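Local coordinates for protein beta-glucoside phosphorylase BglX (Unidentified, PDB 5VQE) that probably cleaves beta-glucosides by phosphorolysis as a phosphorylase of glycoside hydrolase family 3, and binds 2-deoxy-2-fluoro-glucose in a pocket of its N-terminal domain, at residues 120-126 against 175-181; 129-134 against 182-188; 203-207 against 480-484; 209-215 against 242-247; 428-434 against 471-475. One frame throughout, in Å; residues are numbered along the deposited sequence.

Contact 1 of 5, residues 120-126 against 175-181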
# COMPACT_ATOMS: atom_id res chain seq x y z
N ASP A 120 -5.01 1.90 17.63
CA ASP A 120 -3.93 2.49 18.44
C ASP A 120 -3.19 1.44 19.26
O ASP A 120 -2.66 1.73 20.33
CB ASP A 120 -4.45 3.60 19.35
CG ASP A 120 -3.36 4.58 19.74
OD1 ASP A 120 -2.38 4.74 18.97
OD2 ASP A 120 -3.47 5.20 20.82
N ASP A 121 -3.12 0.22 18.74
CA ASP A 121 -2.37 -0.86 19.38
C ASP A 121 -1.36 -1.40 18.38
O ASP A 121 -1.74 -2.03 17.39
CB ASP A 121 -3.31 -1.97 19.85
CG ASP A 121 -2.59 -3.03 20.64
OD1 ASP A 121 -1.34 -3.11 20.54
OD2 ASP A 121 -3.28 -3.79 21.35
N GLU A 122 -0.07 -1.18 18.65
CA GLU A 122 0.94 -1.63 17.70
C GLU A 122 0.94 -3.14 17.53
O GLU A 122 1.42 -3.64 16.51
CB GLU A 122 2.32 -1.12 18.12
CG GLU A 122 2.81 -1.63 19.44
CD GLU A 122 4.03 -0.86 19.91
OE1 GLU A 122 5.15 -1.32 19.63
OE2 GLU A 122 3.85 0.22 20.52
N SER A 123 0.40 -3.89 18.49
CA SER A 123 0.25 -5.32 18.27
C SER A 123 -0.63 -5.61 17.06
O SER A 123 -0.44 -6.63 16.38
CB SER A 123 -0.31 -6.01 19.52
OG SER A 123 -1.69 -5.72 19.68
N SER A 124 -1.59 -4.73 16.76
CA SER A 124 -2.41 -4.91 15.57
C SER A 124 -1.56 -4.85 14.31
O SER A 124 -1.76 -5.63 13.37
CB SER A 124 -3.50 -3.84 15.50
OG SER A 124 -4.39 -3.95 16.60
N ALA A 125 -0.60 -3.93 14.26
CA ALA A 125 0.27 -3.81 13.10
C ALA A 125 1.26 -4.97 13.04
O ALA A 125 1.61 -5.44 11.95
CB ALA A 125 1.01 -2.48 13.14
N GLU A 126 1.73 -5.45 14.20
CA GLU A 126 2.57 -6.64 14.22
C GLU A 126 1.80 -7.83 13.64
O GLU A 126 2.34 -8.59 12.83
CB GLU A 126 3.04 -6.95 15.63
CG GLU A 126 4.10 -8.05 15.70
CD GLU A 126 4.78 -8.13 17.05
OE1 GLU A 126 4.44 -7.32 17.94
OE2 GLU A 126 5.66 -9.00 17.22
N MET A 175 3.64 1.98 14.48
CA MET A 175 2.94 0.97 13.70
C MET A 175 3.86 0.35 12.65
O MET A 175 3.85 -0.87 12.45
CB MET A 175 1.71 1.60 13.04
CG MET A 175 0.67 2.10 14.03
SD MET A 175 -0.26 0.72 14.71
CE MET A 175 -1.21 1.51 16.04
N ALA A 176 4.64 1.18 11.97
CA ALA A 176 5.52 0.67 10.92
C ALA A 176 6.61 -0.23 11.50
O ALA A 176 6.95 -1.26 10.90
CB ALA A 176 6.14 1.82 10.15
N LYS A 177 7.18 0.13 12.65
CA LYS A 177 8.17 -0.74 13.27
C LYS A 177 7.56 -2.09 13.64
O LYS A 177 8.21 -3.14 13.48
CB LYS A 177 8.74 -0.09 14.53
CG LYS A 177 9.71 1.06 14.30
CD LYS A 177 10.26 1.49 15.66
CE LYS A 177 11.22 2.65 15.59
NZ LYS A 177 11.64 3.05 16.98
N ALA A 178 6.33 -2.08 14.14
CA ALA A 178 5.63 -3.31 14.49
C ALA A 178 5.31 -4.15 13.26
O ALA A 178 5.47 -5.38 13.28
CB ALA A 178 4.35 -2.99 15.25
N TYR A 179 4.84 -3.51 12.18
CA TYR A 179 4.64 -4.24 10.93
C TYR A 179 5.92 -4.96 10.53
O TYR A 179 5.92 -6.15 10.20
CB TYR A 179 4.17 -3.29 9.82
CG TYR A 179 3.99 -3.95 8.46
CD1 TYR A 179 5.09 -4.15 7.62
CD2 TYR A 179 2.74 -4.37 8.01
CE1 TYR A 179 4.94 -4.75 6.38
CE2 TYR A 179 2.59 -4.98 6.76
CZ TYR A 179 3.70 -5.17 5.95
OH TYR A 179 3.59 -5.77 4.72
N CYS A 180 7.04 -4.24 10.59
CA CYS A 180 8.32 -4.85 10.23
C CYS A 180 8.67 -5.99 11.17
O CYS A 180 9.24 -7.01 10.73
CB CYS A 180 9.43 -3.80 10.23
SG CYS A 180 9.27 -2.55 8.91
N ARG A 181 8.38 -5.85 12.46
CA ARG A 181 8.65 -6.96 13.37
C ARG A 181 7.92 -8.21 12.93
O ARG A 181 8.49 -9.31 12.93
CB ARG A 181 8.25 -6.59 14.80
CG ARG A 181 9.27 -5.76 15.54
CD ARG A 181 9.07 -5.84 17.07
NE ARG A 181 7.74 -5.42 17.50
CZ ARG A 181 7.36 -4.15 17.64
NH1 ARG A 181 8.20 -3.16 17.37
NH2 ARG A 181 6.13 -3.87 18.04
O HOH W 1 6.53 -0.56 17.62

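Contact 2 of 5, residues 129-134 against 182-188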
# COMPACT_ATOMS: atom_id res chain seq x y z
N GLY A 129 1.53 -7.48 9.87
CA GLY A 129 2.77 -7.89 9.24
C GLY A 129 2.95 -9.39 9.22
O GLY A 129 3.41 -9.97 8.23
N GLU A 130 2.60 -10.06 10.33
CA GLU A 130 2.68 -11.52 10.36
C GLU A 130 1.81 -12.15 9.29
O GLU A 130 2.24 -13.08 8.60
CB GLU A 130 2.29 -12.05 11.74
CG GLU A 130 3.35 -11.88 12.79
CD GLU A 130 3.32 -12.98 13.85
OE1 GLU A 130 3.32 -14.17 13.49
OE2 GLU A 130 3.32 -12.65 15.05
N VAL A 131 0.58 -11.67 9.12
CA VAL A 131 -0.29 -12.27 8.10
C VAL A 131 0.31 -12.06 6.72
O VAL A 131 0.36 -12.99 5.90
CB VAL A 131 -1.72 -11.70 8.18
CG1 VAL A 131 -2.58 -12.28 7.05
CG2 VAL A 131 -2.34 -12.00 9.52
N CYS A 132 0.77 -10.84 6.44
CA CYS A 132 1.35 -10.57 5.13
C CYS A 132 2.52 -11.50 4.85
O CYS A 132 2.58 -12.14 3.79
CB CYS A 132 1.82 -9.12 5.05
SG CYS A 132 0.54 -7.85 5.23
N ALA A 133 3.45 -11.59 5.79
CA ALA A 133 4.67 -12.35 5.56
C ALA A 133 4.42 -13.85 5.69
O ALA A 133 5.00 -14.64 4.94
CB ALA A 133 5.75 -11.89 6.54
N SER A 134 3.56 -14.25 6.63
CA SER A 134 3.24 -15.66 6.77
C SER A 134 2.60 -16.21 5.51
O SER A 134 3.02 -17.25 4.98
CB SER A 134 2.32 -15.88 7.98
OG SER A 134 1.98 -17.24 8.09
N GLY A 182 6.64 -8.07 12.55
CA GLY A 182 5.87 -9.21 12.11
C GLY A 182 6.43 -9.85 10.86
O GLY A 182 6.40 -11.08 10.71
N CYS A 183 6.96 -9.04 9.94
CA CYS A 183 7.50 -9.60 8.71
C CYS A 183 8.81 -10.34 8.95
O CYS A 183 9.03 -11.41 8.36
CB CYS A 183 7.72 -8.49 7.66
SG CYS A 183 6.23 -7.72 7.06
N ARG A 184 9.69 -9.79 9.78
CA ARG A 184 10.99 -10.41 10.01
C ARG A 184 10.86 -11.77 10.67
O ARG A 184 11.74 -12.62 10.53
CB ARG A 184 11.86 -9.49 10.87
CG ARG A 184 12.19 -8.20 10.15
CD ARG A 184 13.17 -7.33 10.89
NE ARG A 184 13.38 -6.13 10.09
CZ ARG A 184 13.09 -4.90 10.47
NH1 ARG A 184 12.60 -4.63 11.67
NH2 ARG A 184 13.31 -3.91 9.62
N LYS A 185 9.76 -11.98 11.40
CA LYS A 185 9.51 -13.29 11.99
C LYS A 185 9.35 -14.36 10.93
O LYS A 185 9.60 -15.54 11.20
CB LYS A 185 8.26 -13.19 12.89
CG LYS A 185 7.58 -14.51 13.20
CD LYS A 185 6.54 -14.37 14.31
CE LYS A 185 5.74 -15.66 14.50
NZ LYS A 185 4.77 -15.58 15.63
N TRP A 186 8.99 -13.97 9.70
CA TRP A 186 8.76 -14.92 8.62
C TRP A 186 9.78 -14.78 7.50
O TRP A 186 9.57 -15.34 6.41
CB TRP A 186 7.33 -14.78 8.11
CG TRP A 186 6.33 -15.16 9.15
CD1 TRP A 186 5.71 -14.34 10.05
CD2 TRP A 186 5.85 -16.48 9.43
NE1 TRP A 186 4.88 -15.06 10.86
CE2 TRP A 186 4.95 -16.38 10.51
CE3 TRP A 186 6.10 -17.74 8.88
CZ2 TRP A 186 4.29 -17.49 11.04
CZ3 TRP A 186 5.45 -18.84 9.41
CH2 TRP A 186 4.56 -18.71 10.48
N GLY A 187 10.89 -14.09 7.73
CA GLY A 187 11.97 -14.07 6.77
C GLY A 187 11.69 -13.27 5.52
O GLY A 187 12.24 -13.57 4.45
N VAL A 188 10.84 -12.25 5.62
CA VAL A 188 10.44 -11.45 4.47
C VAL A 188 11.02 -10.05 4.64
O VAL A 188 10.82 -9.41 5.68
CB VAL A 188 8.91 -11.40 4.33
CG1 VAL A 188 8.49 -10.41 3.25
CG2 VAL A 188 8.38 -12.80 3.99
O HOH W 2 2.06 -14.13 16.74

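Contact 3 of 5, residues 203-207 against 480-484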
# COMPACT_ATOMS: atom_id res chain seq x y z
N ARG A 203 -2.12 15.31 -5.05
CA ARG A 203 -2.12 14.72 -6.38
C ARG A 203 -1.35 13.41 -6.37
O ARG A 203 -0.55 13.12 -5.47
CB ARG A 203 -1.55 15.73 -7.39
CG ARG A 203 -2.43 16.99 -7.48
CD ARG A 203 -1.76 18.15 -8.21
NE ARG A 203 -0.51 18.55 -7.57
CZ ARG A 203 0.39 19.37 -8.12
NH1 ARG A 203 0.17 19.88 -9.32
NH2 ARG A 203 1.51 19.67 -7.47
N ASP A 204 -1.61 12.60 -7.40
CA ASP A 204 -1.18 11.21 -7.48
C ASP A 204 0.04 11.10 -8.38
O ASP A 204 -0.02 11.47 -9.56
CB ASP A 204 -2.32 10.33 -8.01
CG ASP A 204 -1.94 8.86 -8.13
OD1 ASP A 204 -0.79 8.49 -7.83
OD2 ASP A 204 -2.81 8.06 -8.54
N GLN A 205 1.15 10.56 -7.84
CA GLN A 205 2.37 10.39 -8.62
C GLN A 205 2.22 9.39 -9.76
O GLN A 205 3.09 9.33 -10.64
CB GLN A 205 3.53 9.95 -7.71
CG GLN A 205 3.19 8.85 -6.72
CD GLN A 205 4.36 7.96 -6.38
OE1 GLN A 205 5.41 7.99 -7.04
NE2 GLN A 205 4.20 7.15 -5.34
N HIS A 206 1.14 8.60 -9.75
CA HIS A 206 0.79 7.78 -10.90
C HIS A 206 0.51 8.64 -12.13
O HIS A 206 0.70 8.18 -13.26
CB HIS A 206 -0.43 6.90 -10.60
CG HIS A 206 -0.19 5.85 -9.56
ND1 HIS A 206 -0.15 6.13 -8.21
CD2 HIS A 206 -0.01 4.52 -9.67
CE1 HIS A 206 0.07 5.01 -7.54
NE2 HIS A 206 0.17 4.02 -8.40
N LEU A 207 0.07 9.89 -11.93
CA LEU A 207 -0.40 10.75 -13.00
C LEU A 207 0.48 11.97 -13.24
O LEU A 207 0.21 12.73 -14.18
CB LEU A 207 -1.83 11.22 -12.69
CG LEU A 207 -2.88 10.11 -12.64
CD1 LEU A 207 -4.21 10.66 -12.17
CD2 LEU A 207 -3.05 9.45 -14.01
N SER A 480 -4.69 3.13 -8.21
CA SER A 480 -3.80 3.83 -9.12
C SER A 480 -4.57 4.57 -10.21
O SER A 480 -5.51 4.04 -10.79
CB SER A 480 -2.83 2.83 -9.77
OG SER A 480 -2.06 2.15 -8.80
N ASN A 481 -4.16 5.82 -10.46
CA ASN A 481 -4.61 6.63 -11.59
C ASN A 481 -6.00 7.23 -11.37
O ASN A 481 -6.66 7.62 -12.34
CB ASN A 481 -4.60 5.85 -12.90
CG ASN A 481 -3.21 5.34 -13.26
OD1 ASN A 481 -2.35 6.11 -13.70
ND2 ASN A 481 -2.97 4.05 -13.07
N GLN A 482 -6.46 7.33 -10.13
CA GLN A 482 -7.63 8.13 -9.79
C GLN A 482 -7.15 9.48 -9.27
O GLN A 482 -6.24 9.54 -8.44
CB GLN A 482 -8.50 7.42 -8.75
CG GLN A 482 -9.03 6.08 -9.21
CD GLN A 482 -9.69 5.28 -8.09
OE1 GLN A 482 -9.36 5.44 -6.91
NE2 GLN A 482 -10.63 4.41 -8.46
N THR A 483 -7.76 10.56 -9.76
CA THR A 483 -7.43 11.88 -9.25
C THR A 483 -8.30 12.25 -8.06
O THR A 483 -8.01 13.26 -7.40
CB THR A 483 -7.55 12.95 -10.35
OG1 THR A 483 -8.85 13.56 -10.31
CG2 THR A 483 -7.29 12.37 -11.74
N THR A 484 -9.32 11.46 -7.75
CA THR A 484 -10.13 11.69 -6.56
C THR A 484 -10.68 10.37 -6.03
O THR A 484 -10.93 9.43 -6.79
CB THR A 484 -11.30 12.65 -6.84
OG1 THR A 484 -11.73 13.24 -5.61
CG2 THR A 484 -12.49 11.92 -7.48

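Contact 4 of 5, residues 209-215 against 242-247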
# COMPACT_ATOMS: atom_id res chain seq x y z
N SER A 209 4.44 14.09 -11.48
CA SER A 209 5.43 14.13 -10.40
C SER A 209 4.88 15.04 -9.30
O SER A 209 4.97 16.27 -9.39
CB SER A 209 6.79 14.60 -10.90
OG SER A 209 7.71 14.64 -9.82
N SER A 210 4.31 14.44 -8.26
CA SER A 210 3.74 15.21 -7.17
C SER A 210 4.86 15.79 -6.30
O SER A 210 6.03 15.41 -6.41
CB SER A 210 2.77 14.35 -6.36
OG SER A 210 3.42 13.26 -5.73
N VAL A 211 4.50 16.75 -5.45
CA VAL A 211 5.48 17.62 -4.82
C VAL A 211 5.24 17.68 -3.32
O VAL A 211 4.16 18.08 -2.88
CB VAL A 211 5.45 19.04 -5.43
CG1 VAL A 211 6.56 19.90 -4.85
CG2 VAL A 211 5.59 18.96 -6.94
N ASN A 212 6.25 17.29 -2.55
CA ASN A 212 6.31 17.53 -1.11
C ASN A 212 6.96 18.90 -0.92
O ASN A 212 8.17 19.05 -1.08
CB ASN A 212 7.10 16.40 -0.44
CG ASN A 212 7.14 16.51 1.07
OD1 ASN A 212 7.27 17.60 1.63
ND2 ASN A 212 7.04 15.37 1.75
N ASN A 213 6.15 19.91 -0.61
CA ASN A 213 6.60 21.30 -0.64
C ASN A 213 6.84 21.87 0.76
O ASN A 213 6.91 23.10 0.92
CB ASN A 213 5.60 22.16 -1.41
CG ASN A 213 4.28 22.32 -0.70
OD1 ASN A 213 3.79 21.40 -0.05
ND2 ASN A 213 3.69 23.51 -0.82
N LEU A 214 6.95 21.02 1.76
CA LEU A 214 7.37 21.48 3.08
C LEU A 214 8.73 22.17 2.97
O LEU A 214 9.52 21.90 2.06
CB LEU A 214 7.45 20.30 4.05
CG LEU A 214 6.15 19.53 4.34
CD1 LEU A 214 6.42 18.36 5.30
CD2 LEU A 214 5.08 20.45 4.93
N SER A 215 8.98 23.10 3.89
CA SER A 215 10.32 23.63 4.03
C SER A 215 11.27 22.49 4.38
O SER A 215 10.86 21.42 4.84
CB SER A 215 10.36 24.70 5.11
OG SER A 215 10.22 24.12 6.39
N HIS A 242 8.21 8.85 -7.17
CA HIS A 242 8.26 9.90 -8.19
C HIS A 242 7.72 11.21 -7.63
O HIS A 242 6.86 11.87 -8.21
CB HIS A 242 7.50 9.44 -9.42
CG HIS A 242 7.78 8.02 -9.79
ND1 HIS A 242 9.06 7.53 -9.89
CD2 HIS A 242 6.95 6.98 -10.04
CE1 HIS A 242 9.01 6.24 -10.21
NE2 HIS A 242 7.74 5.89 -10.30
N ILE A 243 8.24 11.56 -6.46
CA ILE A 243 7.81 12.71 -5.68
C ILE A 243 9.02 13.62 -5.52
O ILE A 243 10.11 13.17 -5.17
CB ILE A 243 7.28 12.27 -4.30
CG1 ILE A 243 6.09 11.31 -4.44
CG2 ILE A 243 6.90 13.48 -3.47
CD1 ILE A 243 5.72 10.59 -3.16
N ARG A 244 8.81 14.91 -5.75
CA ARG A 244 9.87 15.90 -5.54
C ARG A 244 9.79 16.49 -4.14
O ARG A 244 8.72 16.55 -3.53
CB ARG A 244 9.76 17.03 -6.57
CG ARG A 244 10.27 16.65 -7.94
CD ARG A 244 9.91 17.67 -8.99
NE ARG A 244 8.51 17.57 -9.38
CZ ARG A 244 7.91 18.40 -10.23
NH1 ARG A 244 8.59 19.40 -10.78
NH2 ARG A 244 6.63 18.22 -10.53
N GLN A 245 10.96 16.90 -3.63
CA GLN A 245 11.05 17.71 -2.40
C GLN A 245 12.00 18.85 -2.74
O GLN A 245 13.20 18.80 -2.45
CB GLN A 245 11.54 16.90 -1.20
CG GLN A 245 10.84 17.23 0.11
CD GLN A 245 10.82 18.73 0.43
OE1 GLN A 245 11.63 19.50 -0.09
NE2 GLN A 245 9.89 19.14 1.30
N PRO A 246 11.49 19.88 -3.42
CA PRO A 246 12.41 20.92 -3.92
C PRO A 246 13.19 21.62 -2.83
O PRO A 246 14.36 21.96 -3.04
CB PRO A 246 11.46 21.89 -4.66
CG PRO A 246 10.09 21.54 -4.21
CD PRO A 246 10.11 20.09 -3.86
N ASN A 247 12.59 21.82 -1.66
CA ASN A 247 13.26 22.60 -0.62
C ASN A 247 14.38 21.81 0.03
O ASN A 247 15.43 22.37 0.38
CB ASN A 247 12.24 23.07 0.42
CG ASN A 247 11.30 24.12 -0.14
OD1 ASN A 247 11.72 25.01 -0.88
ND2 ASN A 247 10.01 24.01 0.17

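Contact 5 of 5, residues 428-434 against 471-475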
# COMPACT_ATOMS: atom_id res chain seq x y z
N LEU A 428 -21.81 -4.15 -4.12
CA LEU A 428 -20.65 -4.78 -3.50
C LEU A 428 -21.07 -6.00 -2.70
O LEU A 428 -22.08 -5.99 -1.99
CB LEU A 428 -19.96 -3.78 -2.57
CG LEU A 428 -19.42 -2.50 -3.20
CD1 LEU A 428 -19.18 -1.45 -2.12
CD2 LEU A 428 -18.13 -2.79 -3.93
N SER A 429 -20.27 -7.06 -2.79
CA SER A 429 -20.53 -8.25 -1.99
C SER A 429 -20.65 -7.89 -0.51
O SER A 429 -21.52 -8.42 0.20
CB SER A 429 -19.42 -9.28 -2.21
OG SER A 429 -19.66 -10.44 -1.44
N GLU A 430 -19.81 -6.98 -0.03
CA GLU A 430 -19.84 -6.66 1.40
C GLU A 430 -21.08 -5.87 1.78
O GLU A 430 -21.56 -5.97 2.91
CB GLU A 430 -18.57 -5.89 1.78
CG GLU A 430 -17.32 -6.75 1.82
CD GLU A 430 -16.81 -7.13 0.45
OE1 GLU A 430 -17.13 -6.42 -0.53
OE2 GLU A 430 -16.10 -8.14 0.36
N ALA A 431 -21.62 -5.07 0.85
CA ALA A 431 -22.86 -4.37 1.12
C ALA A 431 -24.06 -5.31 1.08
O ALA A 431 -25.02 -5.13 1.84
CB ALA A 431 -23.06 -3.21 0.14
N ARG A 432 -24.02 -6.32 0.20
CA ARG A 432 -25.05 -7.36 0.22
C ARG A 432 -25.04 -8.09 1.56
O ARG A 432 -26.10 -8.32 2.16
CB ARG A 432 -24.83 -8.36 -0.92
CG ARG A 432 -25.14 -7.83 -2.32
CD ARG A 432 -25.13 -8.99 -3.32
NE ARG A 432 -25.25 -8.55 -4.71
CZ ARG A 432 -26.39 -8.24 -5.32
NH1 ARG A 432 -27.55 -8.31 -4.68
NH2 ARG A 432 -26.37 -7.85 -6.59
N LEU A 433 -23.85 -8.47 2.03
CA LEU A 433 -23.76 -9.10 3.35
C LEU A 433 -24.36 -8.20 4.42
O LEU A 433 -25.20 -8.65 5.22
CB LEU A 433 -22.29 -9.42 3.67
CG LEU A 433 -22.06 -10.00 5.07
CD1 LEU A 433 -22.76 -11.36 5.22
CD2 LEU A 433 -20.58 -10.10 5.39
N PHE A 434 -23.94 -6.93 4.44
CA PHE A 434 -24.47 -5.98 5.41
C PHE A 434 -25.99 -5.91 5.33
O PHE A 434 -26.68 -5.94 6.36
CB PHE A 434 -23.84 -4.60 5.18
CG PHE A 434 -24.27 -3.55 6.16
CD1 PHE A 434 -23.77 -3.54 7.45
CD2 PHE A 434 -25.13 -2.53 5.78
CE1 PHE A 434 -24.15 -2.57 8.35
CE2 PHE A 434 -25.52 -1.57 6.67
CZ PHE A 434 -25.02 -1.58 7.97
N ILE A 471 -29.56 4.44 5.64
CA ILE A 471 -28.19 4.04 5.96
C ILE A 471 -27.35 4.12 4.69
O ILE A 471 -27.75 3.60 3.65
CB ILE A 471 -28.11 2.62 6.55
CG1 ILE A 471 -28.96 2.54 7.83
CG2 ILE A 471 -26.64 2.28 6.85
CD1 ILE A 471 -28.83 1.21 8.58
N TYR A 472 -26.19 4.77 4.79
CA TYR A 472 -25.24 4.86 3.68
C TYR A 472 -24.06 3.91 3.89
O TYR A 472 -23.46 3.88 4.96
CB TYR A 472 -24.73 6.29 3.52
CG TYR A 472 -25.75 7.18 2.86
CD1 TYR A 472 -26.82 7.67 3.57
CD2 TYR A 472 -25.65 7.50 1.52
CE1 TYR A 472 -27.77 8.47 2.97
CE2 TYR A 472 -26.59 8.30 0.91
CZ TYR A 472 -27.65 8.78 1.64
OH TYR A 472 -28.61 9.57 1.04
N TYR A 473 -23.74 3.13 2.85
CA TYR A 473 -22.56 2.27 2.81
C TYR A 473 -21.62 2.88 1.77
O TYR A 473 -21.84 2.74 0.57
CB TYR A 473 -22.94 0.84 2.45
CG TYR A 473 -21.84 -0.18 2.65
CD1 TYR A 473 -20.71 -0.19 1.83
CD2 TYR A 473 -21.94 -1.15 3.64
CE1 TYR A 473 -19.70 -1.12 2.01
CE2 TYR A 473 -20.95 -2.09 3.83
CZ TYR A 473 -19.83 -2.07 3.02
OH TYR A 473 -18.85 -3.01 3.21
N ALA A 474 -20.58 3.56 2.25
CA ALA A 474 -19.65 4.29 1.39
C ALA A 474 -18.33 3.53 1.31
O ALA A 474 -17.69 3.29 2.34
CB ALA A 474 -19.43 5.70 1.91
N ASN A 475 -17.91 3.19 0.08
CA ASN A 475 -16.64 2.50 -0.16
C ASN A 475 -15.95 3.18 -1.35
O ASN A 475 -16.07 2.73 -2.49
CB ASN A 475 -16.85 1.01 -0.41
CG ASN A 475 -15.56 0.28 -0.71
OD1 ASN A 475 -14.53 0.58 -0.12
ND2 ASN A 475 -15.61 -0.67 -1.62

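Contact 1 of 5, residues 120-126 against 175-181
R181 turns its guanidinium toward two glutamates one helical turn apart on helix 122-138. Its NH2 gives a hydrogen bond of 3.2 Å to E122 OE1, meeting the anti lone pair from a position tilted out of the guanidinium plane, and so forms a salt bridge. E126 adds a longer one, OE1 lying 3.8 Å from R181 NE at the guanidinium edge, with the carboxylate turned 85° to that group. The bend at chi3 (-58°) folds the arginine back so that one face of the guanidinium covers A178 CA. Water 1 donates to E122 OE1 and accepts from R181 NH1, bridging the same pair. An alanine in place of R181 would probably leave the two neighbouring carboxylates without their shared counter-charge.

Beneath these charges the backbones come close: A178 CB rests 3.3 Å from E122 O, and A125 CB lies equally near M175 O. A CA-H...O contact of 3.3 Å joins E126 CA to A178 O. M175, bent at chi2, lays its SD against A125 CB and carries CE to 3.5 Å from D121 N. Farther out, D121 N-caps helix 122-138 through S123 N, D120 pairs with R171 and R174, and Y179 OH binds L93 O.

The axes of 122-126 and 175-181 approach to 7.3 Å and cross at -36°, a close, alanine-lined helix-helix packing within the TIM-barrel-type N-terminal domain.

Contact 2 of 5, residues 129-134 against 182-188
G182 presses against the backbone of helix 122-138 beside G129 and E130, and here the packing is tightest. A beta carbon on G182 would lie only 2.7 Å from E130 N, a clash, so the close approach depends on the missing side chain. One turn on, A133 CB fits among C183, W186 and V188, touching W186 CB at 3.6 Å and V188 CG2 at 3.8 Å. S134 CB sits over the face of the W186 five-membered ring, 3.8 Å from its centroid and 16° off the normal, a CH-pi contact. The same indole sends NE1 to E130 OE1 at 3.2 Å; the bond is straight (167°) and stays in the ring plane, which helps to set the rotation of the indole.

Toward solvent, beside the outer part of the indole, the exposed K185, extended beyond CG, forms a salt bridge with that oxygen, NZ to OE1 2.9 Å, though its hydrogen bonds are weak. Water 2 donates to E130 OE2 and bridges weakly to K185 NZ.

S134 O also receives R374 NH1. A type I turn, R184 to G187, turns the chain so that V188 comes back onto A133. This is close helix-helix packing through glycine, helix 122-138 against the C-terminal end of helix 169-184, in the TIM-barrel-type domain.

Contact 3 of 5, residues 203-207 against 480-484
S480, the first of its segment to meet the loop 203-207, lies against the imidazole of H206. Its CA stands over one ring face, toward the rim, while CB packs at 3.3 Å from H206 CD2. OG comes to 2.9 Å from H206 NE2, held beside the backbone N by a chi1 of -59°.

N481 follows, and the chain bends here with positive phi. N481 N donates to D204 OD2 over 3.2 Å, arriving nearly along the C-O axis of the carboxylate. Its side chain slants across L207, with OD1 at 3.4 Å from L207 CD2 and also near H206 CB. Q482 contributes mainly its backbone, its O lying 3.7 Å from D204 OD2. T483 ends the contact: its CG2 touches L207 CD1 at 3.5 Å, the two side chains meeting at about a right angle.

The other carboxylate oxygen of D204 works inside its own loop. OD1 accepts from H206 N at 2.7 Å, which makes an Asx turn, from well above the carboxylate plane. H206 ND1 bonds to the same oxygen, at a modelled length so short that its exact value is doubtful. The backbone of H206 is tied further to V293.

D204 thus holds the imidazole in place from the ND1 side while the loop 480-484 steadies the carboxylate and covers the ring. With Q205 in the sugar pocket and the H206 side chain about 4 Å from the bound sugar, the chemistry is consistent with a histidine held at the active site, perhaps reminiscent of the Asp-His pair of NagZ-type family 3 enzymes.

Contact 4 of 5, residues 209-215 against 242-247
L214 O is gripped by two side-chain amides arriving from opposite faces of its carbonyl plane. Q245 NE2 donates to it over 2.9 Å at 173°, and N247 ND2 over 2.9 Å at 167°; each keeps the oxygen in its own amide plane. Q245, bent at chi2 (-51°), also gives NE2 to N212 OD1, 3.1 Å away and above that carbonyl plane, while its OE1 caps helix 246-252 at V248 N.

Toward the start of the pairing the segments run as parallel strands, R244 N donating to S210 O (2.9 Å) and N212 N to R244 O (2.8 Å). R244 then folds back at chi3: NH2 reaches S209 O at 2.8 Å, in the guanidinium plane, and NE makes a weak bond to S209 OG. V211 CG2 covers one face of the guanidinium, and V211 CG1 packs on P246 CD at 3.7 Å. At the other end the H242 ring is fastened by S265 and A289, and H242 N donates to Q205 OE1.

Side-chain amides therefore continue the pairing beyond the short backbone ladder, each amide hydrogen of Q245 having its own acceptor. The chemistry implies that side-chain hydrogen bonds tie the two strands of a beta-alpha-beta unit together where they run into helices 216-232 and 246-252.

Contact 5 of 5, residues 428-434 against 471-475
Y473 lays one ring face under A431, whose CB stands 4.1 Å from the ring centroid and only 8° off the normal, a CH-pi contact. CG of Y473 is anti to the backbone N, which carries the ring out from strand 469-475 and under the helix. Its hydroxyl passes 3.2 Å from E430 CB and hydrogen-bonds to S532 OG. F434 flanks the tyrosine obliquely, centroids 5.9 Å apart and planes at 59°, with F434 CB at 4.1 Å from Y473 CE2.

On either side of this centre two further pairs extend the packing. The F434 ring meets I471 CG2 at its edge, 4.0 Å from CE2. At the opposite end of the strand L428 CD1 rests 3.7 Å from N475 ND2, beside Y473 CE1. A serine in place of Y473 would probably open a gap beneath A431 and F434 and leave S532 without its phenolic partner.

F511 stacks on the Y473 ring, and V537 of helix 534-544 touches both F434 and Y473. Helix segment 429-434 runs nearly antiparallel to strand segment 471-475 (156°), their axes 10.0 Å apart: the helix-on-sheet layer of an alpha/beta sandwich, as in C-terminal domains of family 3 glycosidases.

Contacts 1 and 2 are successive parts of one interface, helix 122-138 against helix 169-184, with centres 11 Å apart and segments that alternate along the chain; Y179 and E126 of the first touch G129, C132 and G182 of the second. Contact 3 opens next and closes last, contacts 4 and 5 falling in the long span between its halves. Contacts 3 and 4, 15 Å apart between centres, are joined by a probable hydrogen bond from H242 N to Q205 OE1. Contact 5 lies in the mixed sheet of the second domain, 25 Å from contact 3, centre to centre. Of the five, contact 3 joins the two domains: after strand 469-475 the chain returns to pack on the loop that carries Q205 of the sugar pocket.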